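PDB 3LK5: geranylgeranyl pyrophosphate synthase from Corynebacterium glutamicum, which probably transfers prenyl groups in isoprenoid biosynthesis, joining dimethylallyl and isopentenyl diphosphates with magnesium as cofactor. Local coordinates for residues 28-31 against 32-36; 195-199 against 200-204; 354-357 against 358-362. All blocks are in the same frame, centred on the assembly; numbering follows the deposited sequence.

Contact 1 of 3, residues 28-31 against 32-36; sequences RLTQ and FLDAQ
Phe-32, whose CB rests 3.7 Å from Arg-28 O, carries the amide of Gln-36 over one face of its ring: Gln-36 NE2 sits 3.4 Å above the ring plane, close to the centre. The same nitrogen donates to Phe-32 O at 2.8 Å in a fairly straight bond (161°). The acceptor lies in the plane of the amide, and the bond keeps that amide from swinging away from the ring. With CG anti to the backbone N (chi1 178°), the ring leaves the helix toward the neighbouring helices, where it meets Phe-99 at a steep angle and makes an edge-to-face pair with Trp-158.

One residue on, Leu-33 folds its CG to 3.4 Å from Leu-29 O, the carbonyl that accepts its own N-H. Thr-30 and Asp-34 run side by side in the same direction, Thr-30 CG2 lying 3.8 Å from Asp-34 OD2. Their polar ends are held by other groups: Thr-30 OG1 bonds back to Arg-26 O, while Asp-34 OD1 forms a salt bridge with Arg-55. In the backbone, Asp-34 N reaches Thr-30 O at 2.9 Å, nearly straight at 169°. Similar bonds from Phe-32, Leu-33 and Ala-35 complete the i to i+4 ladder of an alpha helix, here helix 21-43, which packs on helices 45-59, 87-111 and 144-164 in the all-helical fold of prenyl synthases.

Contact 2 of 3, residues 195-199 against 200-204; sequences IYLES and HANES
Tyr-196 O faces two nitrogens of His-200: it accepts from the backbone N at 2.9 Å, nearly along the C=O axis, and, if ND1 carries the proton, takes a weak, bent bond from the imidazole ND1 at 3.2 Å. ND1 also meets Ser-199 OG, which lies at the edge of the imidazole in its plane, 2.8 Å away; either group could be the donor. The serine hydroxyl gets there by standing between its own backbone N and carbonyl carbon (chi1 70°). Held at this edge, the imidazole stacks face to face, slightly tilted and offset, over the phenol ring of Tyr-196, with centroids 4.0 Å apart and planes at 25°. Tyr-196 CE1 falls under the centre of the imidazole, whereas His-200 CG sits toward the rim of the phenol. Further round, Asn-202 ND2 approaches Tyr-196 CE2 to 3.9 Å, its amide turned 50° from the ring, and Leu-197 CD2 packs 3.8 Å from Asn-202 CG. Pro-46 of the second subunit packs against the tyrosine.

The backbone closes helix 170-199 here. Asn-202 N reaches Leu-197 O at 2.9 Å, Ala-201 N bonds weakly to Glu-198 O, and Ala-201 itself takes left-handed backbone angles. Asn-202 OD1 then accepts from Ser-204 N at 2.8 Å, and Ser-204 OG caps Leu-207 N. Glu-198 lies close to Asp-112 and Asp-194, which bind magnesium in this enzyme, though none is bound to this chain. A Schellman motif, an Asx turn and an N-cap thus link helix 170-199 to helix 205-231, the first helix ending beside the metal-binding aspartates.

Contact 3 of 3, residues 354-357 against 358-362; sequences PDEV and RAQLR
Val-357 and Leu-361 lie side by side one helical turn apart, with Val-357 CG1 4.0 Å from Leu-361 CD1. Leu-361 CG also rests 3.5 Å from Val-357 O, beside the carbonyl oxygen that accepts Leu-361 N at 2.8 Å. On another side of the helix Glu-356 bends at chi2, bringing OE2 to 3.4 Å from Gln-360 CG. The carboxylate and the amide are almost parallel, 13° between planes, but Glu-356 OE1 and Gln-360 NE2 remain 3.8 Å apart. Asp-355 OD1 stands near the edge of the Arg-358 guanidinium, 4.2 Å from NH1, too far for a salt bridge, though the opposite charges probably attract weakly.

These pairs belong to the first turns of helix 355-369, the last helix of this all-helical prenyl synthase fold. Pro-354 occupies the N-cap position, and its O receives Arg-358 N at 3.0 Å, almost straight at 170°; Ala-359 and Gln-360 continue the ladder.

Farther out, helix 65-78 covers the apolar side: Leu-75 and Ala-76 meet Val-357, while Tyr-69 and Ala-72 meet Leu-361. Glu-356 OE2 accepts from Leu-16 N in the N-terminal region, with the carboxylate of Asp-15 close by, which would probably disfavour a full charge on both acids. Arg-358 turns at chi3 (-79°), and its NH2 donates to Leu-348 O, with a long, weak ion pair from NE to Asp-349.

All three contacts are local, but they sit at different points of their helices: contact 1 within helix 21-43, contact 2 at the C-terminal end of helix 170-199 and contact 3 at the start of helix 355-369. None shares a helix with another. Contacts 1 and 3 are partly buried, each turning apolar side chains toward neighbouring helices and polar ones to partners elsewhere. Contact 2 is a surface contact where the regular ladder gives way, after its last bonds, to capping bonds and an aromatic stack; it alone borders the metal site and the second subunit. It lies across the chain's centre from both others, its centre about 39 Å from each.

Contact 1 of 3, residues 28-31 against 32-36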
loop_
_atom_site.group_PDB
_atom_site.type_symbol
_atom_site.label_atom_id
_atom_site.label_comp_id
_atom_site.label_asym_id
_atom_site.label_seq_id
_atom_site.Cartn_x
_atom_site.Cartn_y
_atom_site.Cartn_z
ATOM N N ARG A 28 -10.852 18.859 1.885
ATOM C CA ARG A 28 -10.990 17.591 2.636
ATOM C C ARG A 28 -9.616 16.960 2.922
ATOM O O ARG A 28 -9.379 16.441 4.019
ATOM C CB ARG A 28 -11.874 16.578 1.857
ATOM C CG ARG A 28 -13.283 17.110 1.445
ATOM C CD ARG A 28 -14.047 17.807 2.599
ATOM N NE ARG A 28 -14.214 16.990 3.800
ATOM C CZ ARG A 28 -14.745 17.446 4.936
ATOM N NH1 ARG A 28 -15.157 18.721 5.015
ATOM N NH2 ARG A 28 -14.865 16.649 5.988
ATOM N N LEU A 29 -8.737 16.978 1.922
ATOM C CA LEU A 29 -7.409 16.403 2.062
ATOM C C LEU A 29 -6.614 17.186 3.088
ATOM O O LEU A 29 -5.861 16.584 3.873
ATOM C CB LEU A 29 -6.639 16.380 0.729
ATOM C CG LEU A 29 -7.257 15.442 -0.339
ATOM C CD1 LEU A 29 -6.600 15.774 -1.668
ATOM C CD2 LEU A 29 -7.043 13.926 0.103
ATOM N N THR A 30 -6.756 18.521 3.078
ATOM C CA THR A 30 -6.100 19.356 4.102
ATOM C C THR A 30 -6.509 18.969 5.498
ATOM O O THR A 30 -5.647 18.809 6.393
ATOM C CB THR A 30 -6.365 20.890 3.865
ATOM O OG1 THR A 30 -5.894 21.232 2.562
ATOM C CG2 THR A 30 -5.609 21.714 4.907
ATOM N N GLN A 31 -7.811 18.819 5.716
ATOM C CA GLN A 31 -8.297 18.452 7.032
ATOM C C GLN A 31 -7.740 17.101 7.504
ATOM O O GLN A 31 -7.356 16.932 8.680
ATOM C CB GLN A 31 -9.825 18.435 7.059
ATOM C CG GLN A 31 -10.354 19.811 6.700
ATOM C CD GLN A 31 -11.728 20.099 7.251
ATOM O OE1 GLN A 31 -12.332 21.117 6.890
ATOM N NE2 GLN A 31 -12.248 19.217 8.114
ATOM N N PHE A 32 -7.673 16.161 6.569
ATOM C CA PHE A 32 -7.197 14.819 6.926
ATOM C C PHE A 32 -5.712 14.868 7.308
ATOM O O PHE A 32 -5.292 14.286 8.329
ATOM C CB PHE A 32 -7.439 13.853 5.740
ATOM C CG PHE A 32 -6.936 12.443 6.017
ATOM C CD1 PHE A 32 -5.620 12.089 5.736
ATOM C CD2 PHE A 32 -7.789 11.499 6.586
ATOM C CE1 PHE A 32 -5.133 10.775 6.031
ATOM C CE2 PHE A 32 -7.337 10.169 6.879
ATOM C CZ PHE A 32 -6.012 9.807 6.592
ATOM N N LEU A 33 -4.910 15.520 6.463
ATOM C CA LEU A 33 -3.473 15.658 6.685
ATOM C C LEU A 33 -3.144 16.395 7.982
ATOM O O LEU A 33 -2.255 15.963 8.755
ATOM C CB LEU A 33 -2.778 16.289 5.482
ATOM C CG LEU A 33 -2.758 15.310 4.285
ATOM C CD1 LEU A 33 -2.475 16.079 2.949
ATOM C CD2 LEU A 33 -1.698 14.230 4.492
ATOM N N ASP A 34 -3.867 17.476 8.243
ATOM C CA ASP A 34 -3.728 18.177 9.526
ATOM C C ASP A 34 -3.928 17.233 10.702
ATOM O O ASP A 34 -3.194 17.308 11.693
ATOM C CB ASP A 34 -4.748 19.307 9.675
ATOM C CG ASP A 34 -4.451 20.512 8.782
ATOM O OD1 ASP A 34 -3.350 20.629 8.188
ATOM O OD2 ASP A 34 -5.355 21.378 8.702
ATOM N N ALA A 35 -4.924 16.364 10.605
ATOM C CA ALA A 35 -5.273 15.503 11.708
ATOM C C ALA A 35 -4.216 14.434 12.029
ATOM O O ALA A 35 -4.232 13.880 13.146
ATOM C CB ALA A 35 -6.627 14.853 11.487
ATOM N N GLN A 36 -3.335 14.132 11.077
ATOM C CA GLN A 36 -2.272 13.126 11.278
ATOM C C GLN A 36 -1.015 13.711 11.920
ATOM O O GLN A 36 -0.127 12.961 12.300
ATOM C CB GLN A 36 -1.838 12.495 9.939
ATOM C CG GLN A 36 -2.988 12.064 8.936
ATOM C CD GLN A 36 -4.102 11.227 9.566
ATOM O OE1 GLN A 36 -3.832 10.172 10.141
ATOM N NE2 GLN A 36 -5.376 11.730 9.502
#

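Contact 2 of 3, residues 195-199 against 200-204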
loop_
_atom_site.group_PDB
_atom_site.type_symbol
_atom_site.label_atom_id
_atom_site.label_comp_id
_atom_site.label_asym_id
_atom_site.label_seq_id
_atom_site.Cartn_x
_atom_site.Cartn_y
_atom_site.Cartn_z
ATOM N N ILE A 195 3.970 -3.050 -16.898
ATOM C CA ILE A 195 5.378 -3.329 -16.590
ATOM C C ILE A 195 5.917 -4.465 -17.445
ATOM O O ILE A 195 7.062 -4.407 -17.938
ATOM C CB ILE A 195 5.575 -3.705 -15.070
ATOM C CG1 ILE A 195 5.363 -2.494 -14.189
ATOM C CG2 ILE A 195 6.970 -4.289 -14.794
ATOM C CD1 ILE A 195 5.978 -1.272 -14.722
ATOM N N TYR A 196 5.087 -5.489 -17.609
ATOM C CA TYR A 196 5.438 -6.654 -18.383
ATOM C C TYR A 196 5.627 -6.212 -19.847
ATOM O O TYR A 196 6.648 -6.542 -20.490
ATOM C CB TYR A 196 4.359 -7.740 -18.260
ATOM C CG TYR A 196 4.509 -8.893 -19.225
ATOM C CD1 TYR A 196 5.271 -10.035 -18.895
ATOM C CD2 TYR A 196 3.901 -8.852 -20.475
ATOM C CE1 TYR A 196 5.413 -11.102 -19.808
ATOM C CE2 TYR A 196 4.039 -9.904 -21.391
ATOM C CZ TYR A 196 4.795 -11.017 -21.054
ATOM O OH TYR A 196 4.916 -12.042 -21.960
ATOM N N LEU A 197 4.645 -5.491 -20.384
ATOM C CA LEU A 197 4.784 -5.047 -21.796
ATOM C C LEU A 197 6.059 -4.248 -22.026
ATOM O O LEU A 197 6.743 -4.451 -23.057
ATOM C CB LEU A 197 3.546 -4.265 -22.267
ATOM C CG LEU A 197 2.160 -4.920 -22.131
ATOM C CD1 LEU A 197 1.103 -4.011 -22.773
ATOM C CD2 LEU A 197 2.100 -6.278 -22.772
ATOM N N GLU A 198 6.392 -3.353 -21.099
ATOM C CA GLU A 198 7.576 -2.513 -21.236
ATOM C C GLU A 198 8.864 -3.295 -21.114
ATOM O O GLU A 198 9.827 -3.021 -21.828
ATOM C CB GLU A 198 7.597 -1.388 -20.210
ATOM C CG GLU A 198 6.692 -0.234 -20.525
ATOM C CD GLU A 198 6.598 0.740 -19.365
ATOM O OE1 GLU A 198 7.007 0.363 -18.236
ATOM O OE2 GLU A 198 6.133 1.881 -19.572
ATOM N N SER A 199 8.878 -4.269 -20.202
ATOM C CA SER A 199 10.071 -5.036 -19.937
ATOM C C SER A 199 10.332 -6.056 -21.053
ATOM O O SER A 199 11.487 -6.354 -21.362
ATOM C CB SER A 199 9.969 -5.713 -18.555
ATOM O OG SER A 199 8.998 -6.750 -18.579
ATOM N N HIS A 200 9.263 -6.579 -21.653
ATOM C CA HIS A 200 9.350 -7.561 -22.728
ATOM C C HIS A 200 9.277 -6.905 -24.129
ATOM O O HIS A 200 9.155 -7.602 -25.145
ATOM C CB HIS A 200 8.249 -8.600 -22.561
ATOM C CG HIS A 200 8.484 -9.537 -21.412
ATOM N ND1 HIS A 200 8.544 -9.112 -20.100
ATOM C CD2 HIS A 200 8.718 -10.874 -21.383
ATOM C CE1 HIS A 200 8.789 -10.148 -19.313
ATOM N NE2 HIS A 200 8.893 -11.228 -20.066
ATOM N N ALA A 201 9.352 -5.568 -24.155
ATOM C CA ALA A 201 9.151 -4.776 -25.372
ATOM C C ALA A 201 8.087 -5.468 -26.226
ATOM O O ALA A 201 8.300 -5.755 -27.388
ATOM C CB ALA A 201 10.474 -4.647 -26.150
ATOM N N ASN A 202 6.948 -5.761 -25.607
ATOM C CA ASN A 202 5.855 -6.508 -26.230
ATOM C C ASN A 202 4.964 -5.595 -27.106
ATOM O O ASN A 202 4.673 -4.452 -26.718
ATOM C CB ASN A 202 5.058 -7.188 -25.109
ATOM C CG ASN A 202 3.908 -8.021 -25.610
ATOM O OD1 ASN A 202 2.955 -7.503 -26.213
ATOM N ND2 ASN A 202 3.939 -9.316 -25.288
ATOM N N GLU A 203 4.536 -6.093 -28.272
ATOM C CA GLU A 203 3.857 -5.239 -29.254
ATOM C C GLU A 203 2.383 -5.611 -29.476
ATOM O O GLU A 203 1.783 -5.194 -30.480
ATOM C CB GLU A 203 4.609 -5.266 -30.613
ATOM C CG GLU A 203 6.105 -4.940 -30.532
ATOM C CD GLU A 203 6.830 -5.129 -31.868
ATOM O OE1 GLU A 203 6.163 -5.450 -32.877
ATOM O OE2 GLU A 203 8.059 -4.935 -31.907
ATOM N N SER A 204 1.789 -6.382 -28.558
ATOM C CA SER A 204 0.385 -6.782 -28.713
ATOM C C SER A 204 -0.556 -5.589 -28.512
ATOM O O SER A 204 -0.476 -4.911 -27.464
ATOM C CB SER A 204 0.014 -7.840 -27.673
ATOM O OG SER A 204 -1.374 -8.130 -27.737
#

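Contact 3 of 3, residues 354-357 against 358-362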
loop_
_atom_site.group_PDB
_atom_site.type_symbol
_atom_site.label_atom_id
_atom_site.label_comp_id
_atom_site.label_asym_id
_atom_site.label_seq_id
_atom_site.Cartn_x
_atom_site.Cartn_y
_atom_site.Cartn_z
ATOM N N PRO A 354 -30.522 12.837 -13.150
ATOM C CA PRO A 354 -30.966 14.248 -13.147
ATOM C C PRO A 354 -30.322 14.983 -14.322
ATOM O O PRO A 354 -29.155 14.689 -14.667
ATOM C CB PRO A 354 -30.431 14.798 -11.817
ATOM C CG PRO A 354 -30.274 13.588 -10.936
ATOM C CD PRO A 354 -29.917 12.437 -11.857
ATOM N N ASP A 355 -31.065 15.905 -14.941
ATOM C CA ASP A 355 -30.598 16.621 -16.158
ATOM C C ASP A 355 -29.219 17.232 -16.023
ATOM O O ASP A 355 -28.387 17.121 -16.929
ATOM C CB ASP A 355 -31.554 17.780 -16.530
ATOM C CG ASP A 355 -32.814 17.309 -17.200
ATOM O OD1 ASP A 355 -32.881 16.108 -17.524
ATOM O OD2 ASP A 355 -33.744 18.142 -17.402
ATOM N N GLU A 356 -29.001 17.929 -14.910
ATOM C CA GLU A 356 -27.765 18.661 -14.680
ATOM C C GLU A 356 -26.561 17.719 -14.516
ATOM O O GLU A 356 -25.438 18.042 -14.946
ATOM C CB GLU A 356 -27.935 19.623 -13.486
ATOM C CG GLU A 356 -26.775 19.682 -12.469
ATOM C CD GLU A 356 -25.550 20.433 -12.988
ATOM O OE1 GLU A 356 -25.665 21.158 -14.007
ATOM O OE2 GLU A 356 -24.472 20.299 -12.379
ATOM N N VAL A 357 -26.788 16.578 -13.868
ATOM C CA VAL A 357 -25.737 15.576 -13.705
ATOM C C VAL A 357 -25.365 14.941 -15.059
ATOM O O VAL A 357 -24.176 14.812 -15.392
ATOM C CB VAL A 357 -26.144 14.501 -12.685
ATOM C CG1 VAL A 357 -24.995 13.509 -12.473
ATOM C CG2 VAL A 357 -26.525 15.174 -11.327
ATOM N N ARG A 358 -26.384 14.598 -15.866
ATOM C CA ARG A 358 -26.141 14.064 -17.202
ATOM C C ARG A 358 -25.313 15.037 -18.028
ATOM O O ARG A 358 -24.347 14.640 -18.697
ATOM C CB ARG A 358 -27.463 13.747 -17.922
ATOM C CG ARG A 358 -27.251 13.177 -19.315
ATOM C CD ARG A 358 -28.560 12.804 -19.998
ATOM N NE ARG A 358 -29.095 11.520 -19.536
ATOM C CZ ARG A 358 -30.245 11.413 -18.869
ATOM N NH1 ARG A 358 -30.932 12.519 -18.592
ATOM N NH2 ARG A 358 -30.711 10.229 -18.472
ATOM N N ALA A 359 -25.724 16.309 -18.000
ATOM C CA ALA A 359 -25.054 17.372 -18.732
ATOM C C ALA A 359 -23.592 17.453 -18.363
ATOM O O ALA A 359 -22.702 17.571 -19.213
ATOM C CB ALA A 359 -25.763 18.746 -18.477
ATOM N N GLN A 360 -23.329 17.405 -17.077
ATOM C CA GLN A 360 -21.953 17.470 -16.637
ATOM C C GLN A 360 -21.156 16.185 -16.928
ATOM O O GLN A 360 -19.949 16.258 -17.197
ATOM C CB GLN A 360 -21.900 17.836 -15.153
ATOM C CG GLN A 360 -22.384 19.261 -14.846
ATOM C CD GLN A 360 -21.891 20.297 -15.862
ATOM O OE1 GLN A 360 -20.683 20.522 -16.016
ATOM N NE2 GLN A 360 -22.826 20.914 -16.572
ATOM N N LEU A 361 -21.796 15.017 -16.859
ATOM C CA LEU A 361 -21.089 13.771 -17.281
ATOM C C LEU A 361 -20.746 13.818 -18.780
ATOM O O LEU A 361 -19.684 13.404 -19.202
ATOM C CB LEU A 361 -21.919 12.503 -16.967
ATOM C CG LEU A 361 -21.878 12.192 -15.452
ATOM C CD1 LEU A 361 -22.964 11.223 -15.086
ATOM C CD2 LEU A 361 -20.475 11.615 -15.017
ATOM N N ARG A 362 -21.632 14.384 -19.579
ATOM C CA ARG A 362 -21.309 14.571 -21.012
ATOM C C ARG A 362 -20.137 15.517 -21.197
ATOM O O ARG A 362 -19.199 15.232 -21.952
ATOM C CB ARG A 362 -22.540 15.077 -21.786
ATOM C CG ARG A 362 -23.697 14.068 -21.827
ATOM C CD ARG A 362 -24.922 14.646 -22.600
ATOM N NE ARG A 362 -24.518 15.091 -23.946
ATOM C CZ ARG A 362 -24.471 14.298 -25.020
ATOM N NH1 ARG A 362 -24.824 13.013 -24.925
ATOM N NH2 ARG A 362 -24.078 14.789 -26.198
#